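Methionine gamma-lyase (PDB 1E5E) belongs to the Cys/Met metabolism family of PLP-dependent enzymes, sharing the fold of the aminotransferase-like clan, and assembles from four chains. Local coordinates at residues 150-155 against 182-187; 163-168 against 302-307; 85-90 against 112-117. One frame throughout, in Å; residues are numbered along the deposited sequence. Where two conformers were deposited one is given.

Interaction 1 (150-155 against 182-187). With PPJ (N-(hydroxy{3-hydroxy-2-methyl-5-[(phosphonooxy)methyl]pyridin-4-yl}methyl)norvaline), chain C.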
# COMPACT_ATOMS: atom_id res chain seq x y z
N ILE A 150 -0.91 -25.15 -30.48
CA ILE A 150 -0.64 -25.31 -29.07
C ILE A 150 -1.04 -26.67 -28.48
O ILE A 150 -2.08 -27.25 -28.80
CB ILE A 150 -1.42 -24.24 -28.25
CG1 ILE A 150 -0.93 -22.82 -28.58
CG2 ILE A 150 -1.26 -24.46 -26.74
CD1 ILE A 150 -1.85 -21.73 -28.07
N VAL A 151 -0.13 -27.18 -27.65
CA VAL A 151 -0.48 -28.33 -26.82
C VAL A 151 -0.35 -27.80 -25.37
O VAL A 151 0.73 -27.33 -25.00
CB VAL A 151 0.42 -29.53 -27.07
CG1 VAL A 151 0.11 -30.59 -26.03
CG2 VAL A 151 0.17 -30.08 -28.48
N TYR A 152 -1.37 -27.93 -24.55
CA TYR A 152 -1.43 -27.30 -23.24
C TYR A 152 -1.79 -28.32 -22.16
O TYR A 152 -2.68 -29.14 -22.41
CB TYR A 152 -2.55 -26.21 -23.27
CG TYR A 152 -2.70 -25.38 -22.01
CD1 TYR A 152 -3.47 -25.86 -20.95
CD2 TYR A 152 -2.09 -24.14 -21.87
CE1 TYR A 152 -3.63 -25.12 -19.78
CE2 TYR A 152 -2.24 -23.37 -20.73
CZ TYR A 152 -2.99 -23.87 -19.68
OH TYR A 152 -3.15 -23.11 -18.55
N PHE A 153 -1.13 -28.27 -21.00
CA PHE A 153 -1.44 -29.18 -19.91
C PHE A 153 -1.03 -28.59 -18.55
O PHE A 153 -0.28 -27.60 -18.49
CB PHE A 153 -0.70 -30.53 -20.08
CG PHE A 153 0.77 -30.39 -20.21
CD1 PHE A 153 1.60 -30.32 -19.08
CD2 PHE A 153 1.39 -30.46 -21.43
CE1 PHE A 153 2.95 -30.13 -19.20
CE2 PHE A 153 2.76 -30.33 -21.55
CZ PHE A 153 3.55 -30.19 -20.43
N GLU A 154 -1.48 -29.24 -17.49
CA GLU A 154 -1.05 -28.89 -16.13
C GLU A 154 -0.53 -30.17 -15.47
O GLU A 154 -1.32 -31.13 -15.45
CB GLU A 154 -2.22 -28.51 -15.24
CG GLU A 154 -3.06 -27.33 -15.67
CD GLU A 154 -4.29 -27.05 -14.83
OE1 GLU A 154 -4.41 -27.67 -13.75
OE2 GLU A 154 -5.19 -26.28 -15.26
N THR A 155 0.62 -30.15 -14.83
CA THR A 155 1.00 -31.31 -14.04
C THR A 155 1.75 -30.86 -12.79
O THR A 155 2.70 -30.08 -12.86
CB THR A 155 1.83 -32.28 -14.91
OG1 THR A 155 2.24 -33.40 -14.15
CG2 THR A 155 3.10 -31.64 -15.48
N ILE A 182 2.76 -25.56 -23.87
CA ILE A 182 2.57 -24.60 -22.79
C ILE A 182 2.28 -25.39 -21.51
O ILE A 182 1.33 -26.18 -21.55
CB ILE A 182 1.42 -23.62 -23.10
CG1 ILE A 182 1.69 -22.82 -24.38
CG2 ILE A 182 1.21 -22.67 -21.92
CD1 ILE A 182 0.54 -21.92 -24.84
N ALA A 183 3.05 -25.21 -20.46
CA ALA A 183 2.74 -25.95 -19.21
C ALA A 183 2.29 -24.99 -18.12
O ALA A 183 2.95 -23.95 -18.03
CB ALA A 183 4.00 -26.69 -18.78
N ASP A 184 1.21 -25.27 -17.40
CA ASP A 184 0.82 -24.40 -16.27
C ASP A 184 1.48 -25.01 -15.03
O ASP A 184 1.12 -26.09 -14.55
CB ASP A 184 -0.69 -24.24 -16.18
CG ASP A 184 -1.16 -23.45 -14.97
OD1 ASP A 184 -0.38 -23.24 -14.02
OD2 ASP A 184 -2.36 -23.11 -14.92
N ASN A 185 2.52 -24.35 -14.54
CA ASN A 185 3.40 -24.80 -13.48
C ASN A 185 3.06 -24.26 -12.11
O ASN A 185 3.91 -24.30 -11.21
CB ASN A 185 4.86 -24.43 -13.86
CG ASN A 185 5.92 -25.21 -13.10
OD1 ASN A 185 5.70 -26.40 -12.80
ND2 ASN A 185 7.06 -24.60 -12.73
N THR A 186 1.83 -23.80 -11.94
CA THR A 186 1.36 -23.22 -10.69
C THR A 186 1.49 -24.15 -9.49
O THR A 186 2.01 -23.73 -8.48
CB THR A 186 -0.15 -22.89 -10.82
OG1 THR A 186 -0.37 -21.95 -11.88
CG2 THR A 186 -0.70 -22.31 -9.53
N PHE A 187 1.00 -25.37 -9.60
CA PHE A 187 1.05 -26.34 -8.49
C PHE A 187 2.47 -26.65 -8.10
O PHE A 187 2.67 -26.86 -6.91
CB PHE A 187 0.32 -27.64 -8.81
CG PHE A 187 -1.16 -27.56 -8.58
CD1 PHE A 187 -1.83 -26.34 -8.58
CD2 PHE A 187 -1.91 -28.72 -8.43
CE1 PHE A 187 -3.19 -26.27 -8.36
CE2 PHE A 187 -3.27 -28.66 -8.20
CZ PHE A 187 -3.92 -27.44 -8.15
N1 PPJ C . -3.95 -21.95 -13.18
C2 PPJ C . -4.11 -22.79 -12.14
C6 PPJ C . -4.72 -20.83 -13.31
C2A PPJ C . -3.71 -24.14 -12.11
C3 PPJ C . -4.97 -22.35 -11.12
O3 PPJ C . -5.22 -23.23 -10.19
C4 PPJ C . -5.61 -21.10 -11.14
C4A PPJ C . -6.47 -20.76 -10.06
C5 PPJ C . -5.55 -20.32 -12.30
N PPJ C . -7.09 -21.67 -9.29
C5A PPJ C . -6.01 -18.97 -12.39
OP4 PPJ C . -5.20 -18.20 -11.73
P PPJ C . -5.91 -16.90 -11.15
OP1 PPJ C . -4.74 -16.06 -10.48
OP2 PPJ C . -7.00 -17.33 -10.11
OP3 PPJ C . -6.60 -16.04 -12.31
CA PPJ C . -7.85 -21.37 -8.19
CB PPJ C . -8.84 -20.29 -8.20
C PPJ C . -8.34 -22.53 -7.51
CG PPJ C . -10.09 -20.36 -9.01
CD PPJ C . -11.20 -20.72 -8.13
O PPJ C . -8.09 -23.68 -8.04
OXT PPJ C . -8.59 -22.51 -6.23
O HOH W 1 -4.58 -24.01 -16.41
O HOH W 2 4.77 -28.73 -13.91
O HOH W 3 2.53 -28.17 -15.72
O HOH W 4 2.23 -27.46 -11.70

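Interaction 2 (163-168 against 302-307). With SO4 (sulfate ion), chain D.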
# COMPACT_ATOMS: atom_id res chain seq x y z
N ILE A 163 -0.26 -36.97 -13.02
CA ILE A 163 1.06 -36.57 -13.48
C ILE A 163 1.17 -36.72 -14.98
O ILE A 163 0.68 -37.71 -15.50
CB ILE A 163 2.17 -37.45 -12.83
CG1 ILE A 163 2.01 -37.39 -11.31
CG2 ILE A 163 3.56 -37.05 -13.29
CD1 ILE A 163 2.24 -36.03 -10.69
N ILE A 164 1.81 -35.79 -15.68
CA ILE A 164 1.94 -35.92 -17.12
C ILE A 164 3.42 -35.97 -17.43
O ILE A 164 4.18 -35.15 -16.91
CB ILE A 164 1.26 -34.79 -17.88
CG1 ILE A 164 -0.27 -34.84 -17.67
CG2 ILE A 164 1.64 -34.82 -19.38
CD1 ILE A 164 -0.85 -33.47 -17.95
N ASP A 165 3.83 -36.92 -18.24
CA ASP A 165 5.19 -37.03 -18.73
C ASP A 165 5.42 -35.96 -19.80
O ASP A 165 5.10 -36.09 -20.97
CB ASP A 165 5.42 -38.44 -19.31
CG ASP A 165 6.83 -38.60 -19.81
OD1 ASP A 165 7.55 -37.64 -20.11
OD2 ASP A 165 7.23 -39.78 -19.94
N MET A 166 6.01 -34.85 -19.35
CA MET A 166 6.25 -33.67 -20.17
C MET A 166 7.23 -33.90 -21.31
O MET A 166 6.97 -33.42 -22.42
CB MET A 166 6.79 -32.50 -19.31
CG MET A 166 5.74 -31.96 -18.35
SD MET A 166 6.18 -30.43 -17.51
CE MET A 166 7.41 -31.01 -16.36
N GLU A 167 8.31 -34.62 -21.02
CA GLU A 167 9.25 -34.88 -22.12
C GLU A 167 8.56 -35.60 -23.28
O GLU A 167 8.72 -35.21 -24.44
CB GLU A 167 10.45 -35.68 -21.66
CG GLU A 167 11.50 -35.73 -22.76
CD GLU A 167 12.83 -36.17 -22.21
OE1 GLU A 167 12.98 -36.42 -20.98
OE2 GLU A 167 13.78 -36.21 -23.01
N ARG A 168 7.73 -36.59 -22.94
CA ARG A 168 6.99 -37.33 -23.92
C ARG A 168 6.01 -36.47 -24.71
O ARG A 168 5.97 -36.60 -25.94
CB ARG A 168 6.15 -38.49 -23.35
CG ARG A 168 5.83 -39.44 -24.52
CD ARG A 168 5.22 -40.75 -24.03
NE ARG A 168 3.89 -40.47 -23.49
CZ ARG A 168 3.63 -40.78 -22.21
NH1 ARG A 168 4.56 -41.33 -21.42
NH2 ARG A 168 2.42 -40.50 -21.75
N LYS A 302 8.84 -37.98 -9.87
CA LYS A 302 10.16 -37.92 -9.27
C LYS A 302 11.19 -37.31 -10.22
O LYS A 302 12.02 -36.53 -9.79
CB LYS A 302 10.61 -39.33 -8.87
CG LYS A 302 11.99 -39.39 -8.20
CD LYS A 302 12.21 -40.83 -7.73
CE LYS A 302 13.65 -41.11 -7.39
NZ LYS A 302 14.10 -40.41 -6.17
N LYS A 303 11.15 -37.64 -11.50
CA LYS A 303 12.06 -37.04 -12.47
C LYS A 303 11.73 -35.56 -12.70
O LYS A 303 12.67 -34.76 -12.83
CB LYS A 303 12.08 -37.85 -13.75
CG LYS A 303 12.30 -37.11 -15.05
N GLN A 304 10.47 -35.17 -12.63
CA GLN A 304 10.09 -33.79 -12.89
C GLN A 304 10.01 -32.83 -11.70
O GLN A 304 10.06 -31.62 -11.85
CB GLN A 304 8.66 -33.85 -13.52
CG GLN A 304 8.68 -34.71 -14.76
CD GLN A 304 7.43 -34.66 -15.60
OE1 GLN A 304 7.56 -34.86 -16.81
NE2 GLN A 304 6.23 -34.39 -15.08
N MET A 305 9.85 -33.37 -10.48
CA MET A 305 9.67 -32.57 -9.28
C MET A 305 10.77 -32.72 -8.26
O MET A 305 11.04 -33.84 -7.80
CB MET A 305 8.30 -33.00 -8.65
CG MET A 305 7.16 -32.91 -9.65
SD MET A 305 5.57 -33.51 -9.07
CE MET A 305 5.26 -32.27 -7.80
N ARG A 306 11.41 -31.64 -7.83
CA ARG A 306 12.45 -31.74 -6.83
C ARG A 306 11.84 -32.05 -5.46
O ARG A 306 12.59 -32.44 -4.56
CB ARG A 306 13.27 -30.46 -6.70
CG ARG A 306 13.71 -29.92 -8.05
CD ARG A 306 14.82 -28.85 -7.96
NE ARG A 306 15.26 -28.60 -9.35
CZ ARG A 306 14.60 -27.89 -10.26
NH1 ARG A 306 13.45 -27.23 -10.05
NH2 ARG A 306 15.14 -27.80 -11.47
N MET A 307 10.58 -31.61 -5.24
CA MET A 307 9.86 -31.89 -4.01
C MET A 307 8.48 -32.37 -4.46
O MET A 307 8.15 -32.05 -5.60
CB MET A 307 9.71 -30.68 -3.06
CG MET A 307 11.10 -30.39 -2.49
SD MET A 307 11.15 -29.12 -1.26
CE MET A 307 10.87 -27.63 -2.23
S SO4 D . 11.44 -40.82 -3.38
O1 SO4 D . 11.53 -40.95 -1.88
O2 SO4 D . 10.04 -41.06 -3.84
O3 SO4 D . 12.31 -41.91 -3.99
O4 SO4 D . 11.97 -39.48 -3.79
O HOH W 5 9.16 -36.09 -18.54

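Interaction 3 (85-90 against 112-117). With PPJ (N-(hydroxy{3-hydroxy-2-methyl-5-[(phosphonooxy)methyl]pyridin-4-yl}methyl)norvaline), chain C.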
# COMPACT_ATOMS: atom_id res chain seq x y z
N SER A 85 -3.68 -11.61 -13.25
CA SER A 85 -4.30 -12.83 -12.80
C SER A 85 -3.73 -13.99 -13.61
O SER A 85 -3.23 -13.80 -14.72
CB SER A 85 -5.82 -12.92 -12.89
OG SER A 85 -6.22 -12.86 -14.24
N GLY A 86 -3.75 -15.13 -12.94
CA GLY A 86 -3.30 -16.36 -13.63
C GLY A 86 -4.15 -16.52 -14.90
O GLY A 86 -3.59 -16.81 -15.95
N MET A 87 -5.47 -16.26 -14.86
CA MET A 87 -6.24 -16.38 -16.13
C MET A 87 -5.73 -15.42 -17.20
O MET A 87 -5.63 -15.72 -18.40
CB MET A 87 -7.74 -16.16 -15.85
CG MET A 87 -8.47 -17.27 -15.10
SD MET A 87 -7.97 -18.94 -15.63
CE MET A 87 -8.54 -18.92 -17.35
N GLY A 88 -5.35 -14.19 -16.75
CA GLY A 88 -4.82 -13.22 -17.71
C GLY A 88 -3.52 -13.68 -18.34
O GLY A 88 -3.20 -13.30 -19.47
N ALA A 89 -2.68 -14.39 -17.59
CA ALA A 89 -1.44 -14.91 -18.11
C ALA A 89 -1.78 -15.98 -19.17
O ALA A 89 -1.22 -15.91 -20.27
CB ALA A 89 -0.56 -15.55 -17.05
N ILE A 90 -2.72 -16.86 -18.84
CA ILE A 90 -3.12 -17.88 -19.80
C ILE A 90 -3.74 -17.26 -21.06
O ILE A 90 -3.36 -17.59 -22.20
CB ILE A 90 -4.07 -18.91 -19.16
CG1 ILE A 90 -3.33 -19.73 -18.07
CG2 ILE A 90 -4.58 -19.87 -20.24
CD1 ILE A 90 -4.28 -20.24 -17.00
N GLY A 112 -10.81 -25.42 -13.51
CA GLY A 112 -12.11 -25.11 -14.09
C GLY A 112 -12.19 -23.92 -15.03
O GLY A 112 -12.70 -24.07 -16.16
N CYS A 113 -11.69 -22.74 -14.64
CA CYS A 113 -11.80 -21.57 -15.49
C CYS A 113 -10.98 -21.69 -16.75
O CYS A 113 -11.42 -21.19 -17.78
CB CYS A 113 -11.52 -20.25 -14.70
SG CYS A 113 -12.14 -20.23 -12.99
N THR A 114 -9.82 -22.34 -16.75
CA THR A 114 -9.10 -22.51 -18.00
C THR A 114 -9.89 -23.37 -19.00
O THR A 114 -9.96 -23.15 -20.22
CB THR A 114 -7.75 -23.21 -17.76
OG1 THR A 114 -7.07 -22.66 -16.64
CG2 THR A 114 -6.91 -23.09 -19.02
N HIS A 115 -10.49 -24.45 -18.45
CA HIS A 115 -11.29 -25.37 -19.26
C HIS A 115 -12.45 -24.60 -19.91
O HIS A 115 -12.64 -24.74 -21.11
CB HIS A 115 -11.84 -26.50 -18.38
CG HIS A 115 -12.38 -27.67 -19.15
ND1 HIS A 115 -13.64 -27.64 -19.80
CD2 HIS A 115 -11.80 -28.89 -19.33
CE1 HIS A 115 -13.77 -28.84 -20.36
NE2 HIS A 115 -12.71 -29.59 -20.10
N ALA A 116 -13.07 -23.72 -19.12
CA ALA A 116 -14.15 -22.89 -19.69
C ALA A 116 -13.66 -21.92 -20.74
O ALA A 116 -14.23 -21.72 -21.83
CB ALA A 116 -14.89 -22.14 -18.58
N LEU A 117 -12.53 -21.27 -20.49
CA LEU A 117 -11.92 -20.34 -21.44
C LEU A 117 -11.76 -21.06 -22.81
O LEU A 117 -12.13 -20.60 -23.89
CB LEU A 117 -10.52 -19.89 -20.95
CG LEU A 117 -9.61 -19.18 -21.95
CD1 LEU A 117 -10.19 -17.83 -22.41
CD2 LEU A 117 -8.20 -18.96 -21.40
N1 PPJ C . -3.95 -21.95 -13.18
C2 PPJ C . -4.11 -22.79 -12.14
C6 PPJ C . -4.72 -20.83 -13.31
C2A PPJ C . -3.71 -24.14 -12.11
C3 PPJ C . -4.97 -22.35 -11.12
O3 PPJ C . -5.22 -23.23 -10.19
C4 PPJ C . -5.61 -21.10 -11.14
C4A PPJ C . -6.47 -20.76 -10.06
C5 PPJ C . -5.55 -20.32 -12.30
N PPJ C . -7.09 -21.67 -9.29
C5A PPJ C . -6.01 -18.97 -12.39
OP4 PPJ C . -5.20 -18.20 -11.73
P PPJ C . -5.91 -16.90 -11.15
OP1 PPJ C . -4.74 -16.06 -10.48
OP2 PPJ C . -7.00 -17.33 -10.11
OP3 PPJ C . -6.60 -16.04 -12.31
CA PPJ C . -7.85 -21.37 -8.19
CB PPJ C . -8.84 -20.29 -8.20
C PPJ C . -8.34 -22.53 -7.51
CG PPJ C . -10.09 -20.36 -9.01
CD PPJ C . -11.20 -20.72 -8.13
O PPJ C . -8.09 -23.68 -8.04
OXT PPJ C . -8.59 -22.51 -6.23

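Interaction 1 (150-155 against 182-187)
In the beta-alpha-beta unit formed by strand 148-154, helix 166-174 and strand 180-184, Tyr152 pairs with Ile182 and Phe153 with Ala183 as parallel neighbours in the central sheet. Three backbone bonds tie the strands: Ile182 N to Val151 O (2.9 Å), Phe153 N to Ile182 O (3.3 Å) and Asp184 N to Phe153 O (3.0 Å). On one face, Ile182 sends its two branches to different partners. CG2 meets the Tyr152 ring at CD2 (3.6 Å), and CD1 packs on Ile150 CG2. On the other face Phe153 CE1 touches Ala183 CB (3.6 Å). With CG anti to the backbone N (chi1 -176°), the Tyr152 ring lies alongside Asp184 and points the same way, its plane 70° from the carboxylate. Tyr152 OH donates to water 1 (2.7 Å), which in turn donates to Glu154 OE2 and Asp184 OD2. Glu154 OE2 also accepts from Tyr111 N. Asp184 OD2 lies 2.6 Å from N1 of PPJ, while its OD1 accepts from Thr186 N (3.1 Å) in an Asx turn. The Asp184 carboxylate is thus gripped on both oxygens; water 1, whose two donated bonds bridge it to Glu154, should with the Asx turn restrain Asp184 rotation beside the ligand.

Interaction 2 (163-168 against 302-307)
Gln304, at the C-terminal end of helix 298-304, reaches across with an extended side chain (chi2 -170°) and sets its amide against the start of helix 166-174. It has by far the most surface buried here, followed by Met166 and Ile163. Its NE2 donates to Ile164 O (2.9 Å), the donor 26° off the plane of that carbonyl. Its OE1 accepts from Met166 N (3.0 Å), which lies in the amide carbonyl plane on a lone pair. The same OE1 accepts a hydrogen bond from water 5 (2.7 Å). Met166 crosses the glutamine at a slant, CB lying 3.5 Å from Gln304 OE1 and the bent-back CE 3.7 Å from Gln304 CD. Ile163 CG2 lies 4.2 Å from Gln304 NE2. Asp165 is the N-cap, its OD1 accepting from Arg168 N (3.0 Å) from above the carboxylate plane. Water 5 also donates to this OD1 and accepts from Glu167 N. The first three N-H groups of the helix are therefore met by Gln304, water 5 and Asp165 in turn. Donating through NE2 and accepting through OE1 sets which way round the amide lies; Gln304, from a distant part of the chain, supplies the first acceptor.

Interaction 3 (85-90 against 112-117)
Two successive bends, at chi2 (-40°) and chi3 (-64°), curl the side chain of Met87 into a hook whose CE reaches helix 112-124 although the bond leaving its backbone does not aim there. This methyl lies over the backbone of the second helix, 3.7 Å from Thr114 CA, and also nears Leu117 CD2 (4.1 Å). SD touches both Cys113 CB and C5A of PPJ. One turn along, Ile90 is directed toward the other helix and divides its branches. CG2 packs on Leu117 CD2 (3.9 Å), whereas CD1 meets Thr114 OG1 (3.7 Å) and comes up to the rim of the PPJ pyridine near C6. Ile90 and Thr114 cross at about a right angle. No hydrogen bond joins the two segments, so methyls, a sulfur and a hydroxyl oxygen in van der Waals contact carry the join.

The polar work is done at the start of helix 86-97, where Gly86 N donates to OP1 of PPJ (2.8 Å) and Met87 N to OP3 (2.8 Å). Gly86, lacking a side chain, lets the ester oxygen OP4 lie close. Ser85 caps this helix through OG, which accepts from Gly88 N (3.0 Å) and is also hydrogen-bonded to Gly242 O of the second subunit. The helix start probably also favours the anionic phosphate electrostatically.

The axes of segments 86-90 and 112-117 come within 10.7 Å and run 35° apart in direction, both segments lying against Tyr152 of strand 148-154, while Lys238 and Asp239 of the second subunit pack on Met87 and Cys113.

How the interactions relate
Interaction 1 stands in the middle, its centre about 12 Å from that of interaction 2 and about 11 Å from that of interaction 3, whereas the centres of interactions 2 and 3 are about 23 Å apart and the two do not touch. Along the chain, interaction 3 closes before interaction 1 opens, and the segments of interactions 1 and 2 alternate. Strand 148-154 leads into helix 166-174, where Phe153 CE1 packs on Met166 CG (3.4 Å) and Thr155 OG1 probably bonds to Ile164 N. Tyr152 OH touches Ile90 CG1 at 3.4 Å. Interactions 1 and 3 meet different parts of PPJ, ring nitrogen and phosphate; interaction 2 joins crossover helix 166-174 to helix 298-304, farther from the ligand.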